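Local structure of copper chaperone PCu(A)C (6P1G) at residues H14-A19 / P122-A127; S53-I58 / E87-S92; A59-A64 / G83-L88. The protein probably acts as a copper chaperone in a methane-oxidizing bacterium, its PCu(A)C domain, the part of PmoF2 present here, holding copper in a histidine brace. All coordinates share one frame; numbering follows the deposited sequence.

Contact 1: H14-A19 / P122-A127. With CU (copper (II) ion), chain C.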
loop_
_atom_site.group_PDB
_atom_site.type_symbol
_atom_site.label_atom_id
_atom_site.label_comp_id
_atom_site.label_asym_id
_atom_site.label_seq_id
_atom_site.Cartn_x
_atom_site.Cartn_y
_atom_site.Cartn_z
ATOM N N HIS A 14 -8.043 4.170 4.236
ATOM C CA HIS A 14 -6.929 5.035 4.630
ATOM C C HIS A 14 -5.564 4.487 4.238
ATOM O O HIS A 14 -4.792 4.061 5.098
ATOM C CB HIS A 14 -6.941 5.302 6.134
ATOM C CG HIS A 14 -6.043 6.430 6.542
ATOM N ND1 HIS A 14 -6.341 7.750 6.284
ATOM C CD2 HIS A 14 -4.835 6.431 7.152
ATOM C CE1 HIS A 14 -5.368 8.518 6.738
ATOM N NE2 HIS A 14 -4.440 7.743 7.269
ATOM N N PRO A 15 -5.268 4.473 2.934
ATOM C CA PRO A 15 -3.892 4.158 2.557
ATOM C C PRO A 15 -2.971 5.267 3.046
ATOM O O PRO A 15 -3.334 6.441 2.981
ATOM C CB PRO A 15 -3.946 4.096 1.027
ATOM C CG PRO A 15 -5.103 4.960 0.658
ATOM C CD PRO A 15 -6.105 4.807 1.768
ATOM N N TRP A 16 -1.808 4.898 3.562
ATOM C CA TRP A 16 -0.862 5.883 4.063
ATOM C C TRP A 16 0.533 5.311 3.950
ATOM O O TRP A 16 0.703 4.097 3.826
ATOM C CB TRP A 16 -1.176 6.274 5.513
ATOM C CG TRP A 16 -1.040 5.158 6.514
ATOM C CD1 TRP A 16 -1.932 4.150 6.750
ATOM C CD2 TRP A 16 0.046 4.954 7.427
ATOM N NE1 TRP A 16 -1.464 3.327 7.746
ATOM C CE2 TRP A 16 -0.250 3.796 8.177
ATOM C CE3 TRP A 16 1.244 5.631 7.677
ATOM C CZ2 TRP A 16 0.605 3.304 9.161
ATOM C CZ3 TRP A 16 2.093 5.140 8.657
ATOM C CH2 TRP A 16 1.767 3.989 9.388
ATOM N N LEU A 17 1.536 6.178 4.000
ATOM C CA LEU A 17 2.903 5.708 3.884
ATOM C C LEU A 17 3.847 6.447 4.819
ATOM O O LEU A 17 3.623 7.607 5.160
ATOM C CB LEU A 17 3.387 5.837 2.432
ATOM C CG LEU A 17 3.496 7.215 1.769
ATOM C CD1 LEU A 17 4.865 7.847 2.019
ATOM C CD2 LEU A 17 3.223 7.103 0.277
ATOM N N ARG A 18 4.900 5.756 5.238
ATOM C CA ARG A 18 5.963 6.390 5.989
ATOM C C ARG A 18 6.945 7.004 4.999
ATOM O O ARG A 18 7.568 6.293 4.210
ATOM C CB ARG A 18 6.669 5.387 6.905
ATOM C CG ARG A 18 5.926 5.081 8.196
ATOM C CD ARG A 18 6.691 4.073 9.041
ATOM N NE ARG A 18 6.099 3.915 10.367
ATOM C CZ ARG A 18 6.411 2.940 11.214
ATOM N NH1 ARG A 18 7.318 2.034 10.878
ATOM N NH2 ARG A 18 5.823 2.878 12.402
ATOM N N ALA A 19 7.058 8.328 5.038
ATOM C CA ALA A 19 7.960 9.062 4.159
ATOM C C ALA A 19 9.396 8.587 4.358
ATOM O O ALA A 19 9.780 8.223 5.470
ATOM C CB ALA A 19 7.851 10.560 4.416
ATOM N N PRO A 122 8.283 9.471 9.104
ATOM C CA PRO A 122 8.972 8.173 9.063
ATOM C C PRO A 122 8.675 7.243 10.244
ATOM O O PRO A 122 8.896 6.042 10.120
ATOM C CB PRO A 122 10.452 8.568 9.064
ATOM C CG PRO A 122 10.474 9.905 8.421
ATOM C CD PRO A 122 9.218 10.591 8.886
ATOM N N ASP A 123 8.194 7.778 11.363
ATOM C CA ASP A 123 7.911 6.945 12.530
ATOM C C ASP A 123 6.430 6.942 12.901
ATOM O O ASP A 123 6.063 6.565 14.011
ATOM C CB ASP A 123 8.739 7.411 13.728
ATOM C CG ASP A 123 8.295 8.763 14.255
ATOM O OD1 ASP A 123 7.899 9.628 13.441
ATOM O OD2 ASP A 123 8.342 8.958 15.488
ATOM N N ALA A 124 5.583 7.351 11.963
ATOM C CA ALA A 124 4.155 7.492 12.229
ATOM C C ALA A 124 3.433 6.155 12.363
ATOM O O ALA A 124 3.834 5.150 11.771
ATOM C CB ALA A 124 3.503 8.319 11.134
ATOM N N MET A 125 2.360 6.162 13.147
ATOM C CA MET A 125 1.457 5.020 13.244
ATOM C C MET A 125 0.043 5.436 12.863
ATOM O O MET A 125 -0.287 6.620 12.877
ATOM C CB MET A 125 1.460 4.434 14.656
ATOM C CG MET A 125 2.734 3.694 15.034
ATOM S SD MET A 125 3.099 2.308 13.937
ATOM C CE MET A 125 1.504 1.490 13.838
ATOM N N HIS A 126 -0.792 4.462 12.517
ATOM C CA HIS A 126 -2.198 4.743 12.261
ATOM C C HIS A 126 -3.087 3.565 12.642
ATOM O O HIS A 126 -2.886 2.444 12.177
ATOM C CB HIS A 126 -2.428 5.106 10.794
ATOM C CG HIS A 126 -3.837 5.510 10.493
ATOM N ND1 HIS A 126 -4.813 4.603 10.138
ATOM C CD2 HIS A 126 -4.440 6.723 10.512
ATOM C CE1 HIS A 126 -5.955 5.240 9.946
ATOM N NE2 HIS A 126 -5.754 6.528 10.164
ATOM N N ALA A 127 -4.067 3.834 13.496
ATOM C CA ALA A 127 -5.073 2.844 13.855
ATOM C C ALA A 127 -6.330 3.075 13.025
ATOM O O ALA A 127 -6.895 4.168 13.034
ATOM C CB ALA A 127 -5.388 2.909 15.341
HETATM CU CU CU C . -8.116 8.247 5.288
#
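His14 and His126 lie face over face in an offset stack, ring centroids 3.9 Å apart and planes tilted by 17°, with His14 CD2 above the middle of the His126 ring. ND1 of His14 meanwhile binds the copper ion at 2.1 Å, where Met2 N and His3 ND1 complete the site, so His126 backs a metal ligand as a second-shell ring. Next to this stack, His126 CB sits over the five-membered ring of Trp16 in a CH-pi contact, 3.9 Å from its centroid. At the other end the Arg18 chain, extended from CG to NE, reaches Ala124 O side-on: NE (2.9 Å) and NH2 (3.1 Å) both donate to this one oxygen, which lies in the guanidinium plane. A methionine in place of Arg18 removes both donors and would probably leave the Ala124 carbonyl freer to turn. Away from the stacked rings the packing thins toward solvent: Asp123 is exposed, and its OD1 stays 6.7 Å from Arg18 NE. Behind the contact, strand 10-18 is paired with strand 26-35, whose Tyr30 meets the Trp16 ring, and with strand 111-120, while Pro81 of strand 75-91 touches Trp16, Arg18 and Met125.

Contact 2: S53-I58 / E87-S92. With ZN (zinc ion), chain D.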
loop_
_atom_site.group_PDB
_atom_site.type_symbol
_atom_site.label_atom_id
_atom_site.label_comp_id
_atom_site.label_asym_id
_atom_site.label_seq_id
_atom_site.Cartn_x
_atom_site.Cartn_y
_atom_site.Cartn_z
ATOM N N SER A 53 9.532 1.195 -9.050
ATOM C CA SER A 53 9.133 -0.180 -8.758
ATOM C C SER A 53 8.716 -0.359 -7.302
ATOM O O SER A 53 8.885 0.543 -6.482
ATOM C CB SER A 53 10.269 -1.150 -9.090
ATOM O OG SER A 53 11.430 -0.839 -8.342
ATOM N N VAL A 54 8.168 -1.531 -6.989
ATOM C CA VAL A 54 7.783 -1.857 -5.622
ATOM C C VAL A 54 8.201 -3.273 -5.255
ATOM O O VAL A 54 8.444 -4.110 -6.123
ATOM C CB VAL A 54 6.256 -1.729 -5.393
ATOM C CG1 VAL A 54 5.776 -0.314 -5.684
ATOM C CG2 VAL A 54 5.497 -2.756 -6.226
ATOM N N GLN A 55 8.281 -3.527 -3.955
ATOM C CA GLN A 55 8.484 -4.873 -3.440
ATOM C C GLN A 55 7.472 -5.132 -2.337
ATOM O O GLN A 55 7.024 -4.201 -1.666
ATOM C CB GLN A 55 9.911 -5.053 -2.920
ATOM C CG GLN A 55 10.983 -4.873 -3.984
ATOM C CD GLN A 55 12.374 -4.728 -3.398
ATOM O OE1 GLN A 55 12.557 -4.778 -2.181
ATOM N NE2 GLN A 55 13.363 -4.546 -4.264
ATOM N N PHE A 56 7.106 -6.393 -2.150
ATOM C CA PHE A 56 6.176 -6.745 -1.089
ATOM C C PHE A 56 6.958 -7.344 0.074
ATOM O O PHE A 56 7.633 -8.364 -0.070
ATOM C CB PHE A 56 5.108 -7.707 -1.609
ATOM C CG PHE A 56 4.243 -7.117 -2.692
ATOM C CD1 PHE A 56 4.652 -7.135 -4.017
ATOM C CD2 PHE A 56 3.028 -6.532 -2.382
ATOM C CE1 PHE A 56 3.859 -6.585 -5.011
ATOM C CE2 PHE A 56 2.230 -5.983 -3.371
ATOM C CZ PHE A 56 2.646 -6.008 -4.686
ATOM N N HIS A 57 6.862 -6.685 1.224
ATOM C CA HIS A 57 7.655 -7.030 2.401
ATOM C C HIS A 57 6.900 -7.590 3.598
ATOM O O HIS A 57 5.769 -7.197 3.886
ATOM C CB HIS A 57 8.448 -5.809 2.875
ATOM C CG HIS A 57 9.594 -5.445 1.984
ATOM N ND1 HIS A 57 10.427 -4.379 2.246
ATOM C CD2 HIS A 57 10.051 -6.008 0.842
ATOM C CE1 HIS A 57 11.348 -4.299 1.301
ATOM N NE2 HIS A 57 11.140 -5.275 0.437
ATOM N N ILE A 58 7.545 -8.538 4.268
ATOM C CA ILE A 58 7.124 -8.990 5.585
ATOM C C ILE A 58 8.051 -8.271 6.565
ATOM O O ILE A 58 9.232 -8.079 6.272
ATOM C CB ILE A 58 7.236 -10.521 5.757
ATOM C CG1 ILE A 58 6.463 -11.249 4.656
ATOM C CG2 ILE A 58 6.725 -10.949 7.124
ATOM C CD1 ILE A 58 4.992 -10.920 4.629
ATOM N N GLU A 87 6.874 -2.002 -0.256
ATOM C CA GLU A 87 8.033 -1.123 -0.270
ATOM C C GLU A 87 8.057 -0.336 -1.571
ATOM O O GLU A 87 8.061 -0.918 -2.649
ATOM C CB GLU A 87 9.325 -1.929 -0.106
ATOM C CG GLU A 87 10.553 -1.091 0.216
ATOM C CD GLU A 87 10.643 -0.720 1.688
ATOM O OE1 GLU A 87 9.919 -1.324 2.503
ATOM O OE2 GLU A 87 11.446 0.170 2.032
ATOM N N LEU A 88 8.067 0.989 -1.467
ATOM C CA LEU A 88 8.135 1.842 -2.646
ATOM C C LEU A 88 9.595 2.119 -2.967
ATOM O O LEU A 88 10.300 2.745 -2.179
ATOM C CB LEU A 88 7.370 3.146 -2.413
ATOM C CG LEU A 88 5.938 2.992 -1.891
ATOM C CD1 LEU A 88 5.276 4.346 -1.700
ATOM C CD2 LEU A 88 5.112 2.123 -2.830
ATOM N N VAL A 89 10.039 1.656 -4.130
ATOM C CA VAL A 89 11.462 1.641 -4.460
ATOM C C VAL A 89 11.824 2.683 -5.517
ATOM O O VAL A 89 11.068 2.907 -6.465
ATOM C CB VAL A 89 11.892 0.243 -4.952
ATOM C CG1 VAL A 89 13.394 0.192 -5.187
ATOM C CG2 VAL A 89 11.487 -0.813 -3.940
ATOM N N ASP A 90 12.978 3.323 -5.329
ATOM C CA ASP A 90 13.494 4.332 -6.251
ATOM C C ASP A 90 12.525 5.496 -6.374
ATOM O O ASP A 90 12.123 5.871 -7.475
ATOM C CB ASP A 90 13.779 3.730 -7.632
ATOM C CG ASP A 90 15.005 2.837 -7.638
ATOM O OD1 ASP A 90 15.913 3.063 -6.808
ATOM O OD2 ASP A 90 15.064 1.914 -8.477
ATOM N N ILE A 91 12.149 6.055 -5.231
ATOM C CA ILE A 91 11.321 7.248 -5.203
ATOM C C ILE A 91 12.069 8.400 -5.862
ATOM O O ILE A 91 13.216 8.685 -5.526
ATOM C CB ILE A 91 10.920 7.614 -3.767
ATOM C CG1 ILE A 91 10.084 6.486 -3.164
ATOM C CG2 ILE A 91 10.153 8.931 -3.737
ATOM C CD1 ILE A 91 9.711 6.715 -1.735
ATOM N N SER A 92 11.401 9.062 -6.797
ATOM C CA SER A 92 11.990 10.174 -7.521
ATOM C C SER A 92 11.425 11.479 -6.980
ATOM O O SER A 92 12.124 12.488 -6.869
ATOM C CB SER A 92 11.703 10.048 -9.020
ATOM O OG SER A 92 12.267 8.864 -9.558
HETATM ZN ZN ZN D . 9.997 -2.863 3.672
#
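His57 and Glu87, on neighbouring strands, are pinned together by a zinc ion: His57 ND1 binds it at 2.1 Å and Glu87 OE1 at 1.9 Å. The two side chains also pack on each other. CB of Glu87 lies over one face of the imidazole, 3.7 Å from its centroid, and the ring and carboxylate planes are only 25° apart. Glu87 can do both because its CG stands anti to the backbone N (chi1 -166°) and the chain then bends at chi2, turning OE1 back to the metal. OE2 is taken by Gln28 on the other flanking strand. The far nitrogen of His57, NE2, donates to Gln55 OE1 at 3.0 Å, in the amide plane and on a lone pair, consistent, with the metal bond at ND1, with a ring fixed in rotation. All this decorates an antiparallel ladder of strands 51-58 and 75-91. Gln55 and Glu87 form a hydrogen-bonded pair, Glu87 N to Gln55 O being 2.6 Å; Val54 and Leu88 a non-hydrogen-bonded one; Ser53 and Val89 again a hydrogen-bonded one, in which Val89 N meets Ser53 O at 2.8 Å while the return bond is weak. On the face opposite the zinc, Val54 CG1 and Leu88 CD2 lie side by side, 3.8 Å apart. Val89 CG2 rests against the Gln55 amide on the zinc side, and Arg26 of strand 26-35 touches both residues there.

Contact 3: A59-A64 / G83-L88. With ZN (zinc ion), chain D.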
loop_
_atom_site.group_PDB
_atom_site.type_symbol
_atom_site.label_atom_id
_atom_site.label_comp_id
_atom_site.label_asym_id
_atom_site.label_seq_id
_atom_site.Cartn_x
_atom_site.Cartn_y
_atom_site.Cartn_z
ATOM N N ALA A 59 7.521 -7.852 7.710
ATOM C CA ALA A 59 8.321 -7.125 8.696
ATOM C C ALA A 59 9.512 -7.955 9.179
ATOM O O ALA A 59 9.362 -9.142 9.468
ATOM C CB ALA A 59 7.459 -6.711 9.868
ATOM N N PRO A 60 10.703 -7.332 9.276
ATOM C CA PRO A 60 11.018 -5.917 9.020
ATOM C C PRO A 60 10.940 -5.510 7.545
ATOM O O PRO A 60 10.061 -4.731 7.177
ATOM C CB PRO A 60 12.461 -5.779 9.532
ATOM C CG PRO A 60 12.699 -6.987 10.391
ATOM C CD PRO A 60 11.878 -8.066 9.773
ATOM N N HIS A 61 11.852 -6.014 6.720
ATOM C CA HIS A 61 11.839 -5.707 5.292
ATOM C C HIS A 61 12.240 -6.928 4.473
ATOM O O HIS A 61 13.049 -6.839 3.548
ATOM C CB HIS A 61 12.762 -4.526 4.985
ATOM C CG HIS A 61 12.389 -3.268 5.709
ATOM N ND1 HIS A 61 11.347 -2.460 5.306
ATOM C CD2 HIS A 61 12.913 -2.686 6.812
ATOM C CE1 HIS A 61 11.247 -1.432 6.129
ATOM N NE2 HIS A 61 12.185 -1.544 7.053
ATOM N N LEU A 62 11.654 -8.067 4.827
ATOM C CA LEU A 62 11.923 -9.336 4.159
ATOM C C LEU A 62 10.984 -9.567 2.976
ATOM O O LEU A 62 9.764 -9.476 3.118
ATOM C CB LEU A 62 11.797 -10.488 5.161
ATOM C CG LEU A 62 11.785 -11.924 4.633
ATOM C CD1 LEU A 62 13.088 -12.263 3.918
ATOM C CD2 LEU A 62 11.519 -12.900 5.773
ATOM N N VAL A 63 11.563 -9.863 1.814
ATOM C CA VAL A 63 10.788 -10.178 0.619
ATOM C C VAL A 63 9.867 -11.361 0.897
ATOM O O VAL A 63 10.300 -12.392 1.414
ATOM C CB VAL A 63 11.705 -10.485 -0.583
ATOM C CG1 VAL A 63 10.896 -10.987 -1.769
ATOM C CG2 VAL A 63 12.497 -9.246 -0.965
ATOM N N ALA A 64 8.593 -11.200 0.555
ATOM C CA ALA A 64 7.548 -12.097 1.037
ATOM C C ALA A 64 7.423 -13.418 0.284
ATOM O O ALA A 64 8.270 -13.782 -0.533
ATOM C CB ALA A 64 6.216 -11.374 1.015
ATOM N N GLY A 83 3.826 -5.927 10.465
ATOM C CA GLY A 83 3.161 -7.016 9.770
ATOM C C GLY A 83 3.680 -7.194 8.357
ATOM O O GLY A 83 4.672 -7.887 8.130
ATOM N N SER A 84 2.998 -6.572 7.403
ATOM C CA SER A 84 3.407 -6.616 6.006
ATOM C C SER A 84 3.148 -5.260 5.359
ATOM O O SER A 84 2.316 -4.487 5.834
ATOM C CB SER A 84 2.677 -7.725 5.248
ATOM O OG SER A 84 1.368 -7.328 4.885
ATOM N N HIS A 85 3.864 -4.971 4.279
ATOM C CA HIS A 85 3.711 -3.694 3.601
ATOM C C HIS A 85 4.278 -3.751 2.194
ATOM O O HIS A 85 4.998 -4.686 1.838
ATOM C CB HIS A 85 4.417 -2.582 4.377
ATOM C CG HIS A 85 5.882 -2.819 4.568
ATOM N ND1 HIS A 85 6.388 -3.560 5.615
ATOM C CD2 HIS A 85 6.951 -2.422 3.836
ATOM C CE1 HIS A 85 7.706 -3.604 5.523
ATOM N NE2 HIS A 85 8.073 -2.923 4.452
ATOM N N VAL A 86 3.939 -2.747 1.396
ATOM C CA VAL A 86 4.551 -2.575 0.091
ATOM C C VAL A 86 5.702 -1.589 0.209
ATOM O O VAL A 86 5.536 -0.481 0.722
ATOM C CB VAL A 86 3.540 -2.076 -0.959
ATOM C CG1 VAL A 86 4.242 -1.785 -2.274
ATOM C CG2 VAL A 86 2.425 -3.091 -1.152
ATOM N N GLU A 87 6.874 -2.002 -0.256
ATOM C CA GLU A 87 8.033 -1.123 -0.270
ATOM C C GLU A 87 8.057 -0.336 -1.571
ATOM O O GLU A 87 8.061 -0.918 -2.649
ATOM C CB GLU A 87 9.325 -1.929 -0.106
ATOM C CG GLU A 87 10.553 -1.091 0.216
ATOM C CD GLU A 87 10.643 -0.720 1.688
ATOM O OE1 GLU A 87 9.919 -1.324 2.503
ATOM O OE2 GLU A 87 11.446 0.170 2.032
ATOM N N LEU A 88 8.067 0.989 -1.467
ATOM C CA LEU A 88 8.135 1.842 -2.646
ATOM C C LEU A 88 9.595 2.119 -2.967
ATOM O O LEU A 88 10.300 2.745 -2.179
ATOM C CB LEU A 88 7.370 3.146 -2.413
ATOM C CG LEU A 88 5.938 2.992 -1.891
ATOM C CD1 LEU A 88 5.276 4.346 -1.700
ATOM C CD2 LEU A 88 5.112 2.123 -2.830
HETATM ZN ZN ZN D . 9.997 -2.863 3.672
#
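The zinc site joins the loop after strand 51-58 to strand 75-91: His61 of the loop and His85 of the strand bind the same ion, His61 through ND1 at 2.2 Å and His85 through NE2 at 2.1 Å. Their ring planes stand 81° apart. The Glu87 carboxylate is turned nearly perpendicular to the His61 ring (89°), its OE1 lying at the edge of that ring. In His85 CG sits between the backbone N and the carbonyl carbon (chi1 59°), which swings the imidazole off the strand toward the loop. There its CE1 comes within 3.1 Å of Pro60 O, an oxygen lying in the ring plane at the edge. One backbone bond, Ala59 N to Gly83 O at 2.9 Å, ties the loop to strand 75-91 just before the cis peptide that precedes Pro60. Beyond it the chain returns into strand 62-63, and at its start His61 and Leu62 both face Ile58, a classic beta bulge. With His57 from strand 51-58 as the fourth ligand, the ion has three histidines and one carboxylate in the roughly tetrahedral arrangement typical of a four-coordinate zinc site.

In the fold
Contacts 2 and 3 are two sides of one zinc site, their centres about 9 Å apart. They share Glu87 and strand 75-91, and His57 N lies 2.8 Å from His85 O, a probable hydrogen bond that carries the ladder of contact 2 on toward contact 3. Contact 1 lies at the copper, which is 21.3 Å from the zinc, and its centre is about 15 Å from that of contact 2. The same mixed sheet links them: Leu17 CD2 packs against Leu88 CD1 at 4.0 Å, and the Arg18 side chain comes within about 9 Å of the zinc. Along the chain, contacts 2 and 3 are both nested in the loop that contact 1 closes.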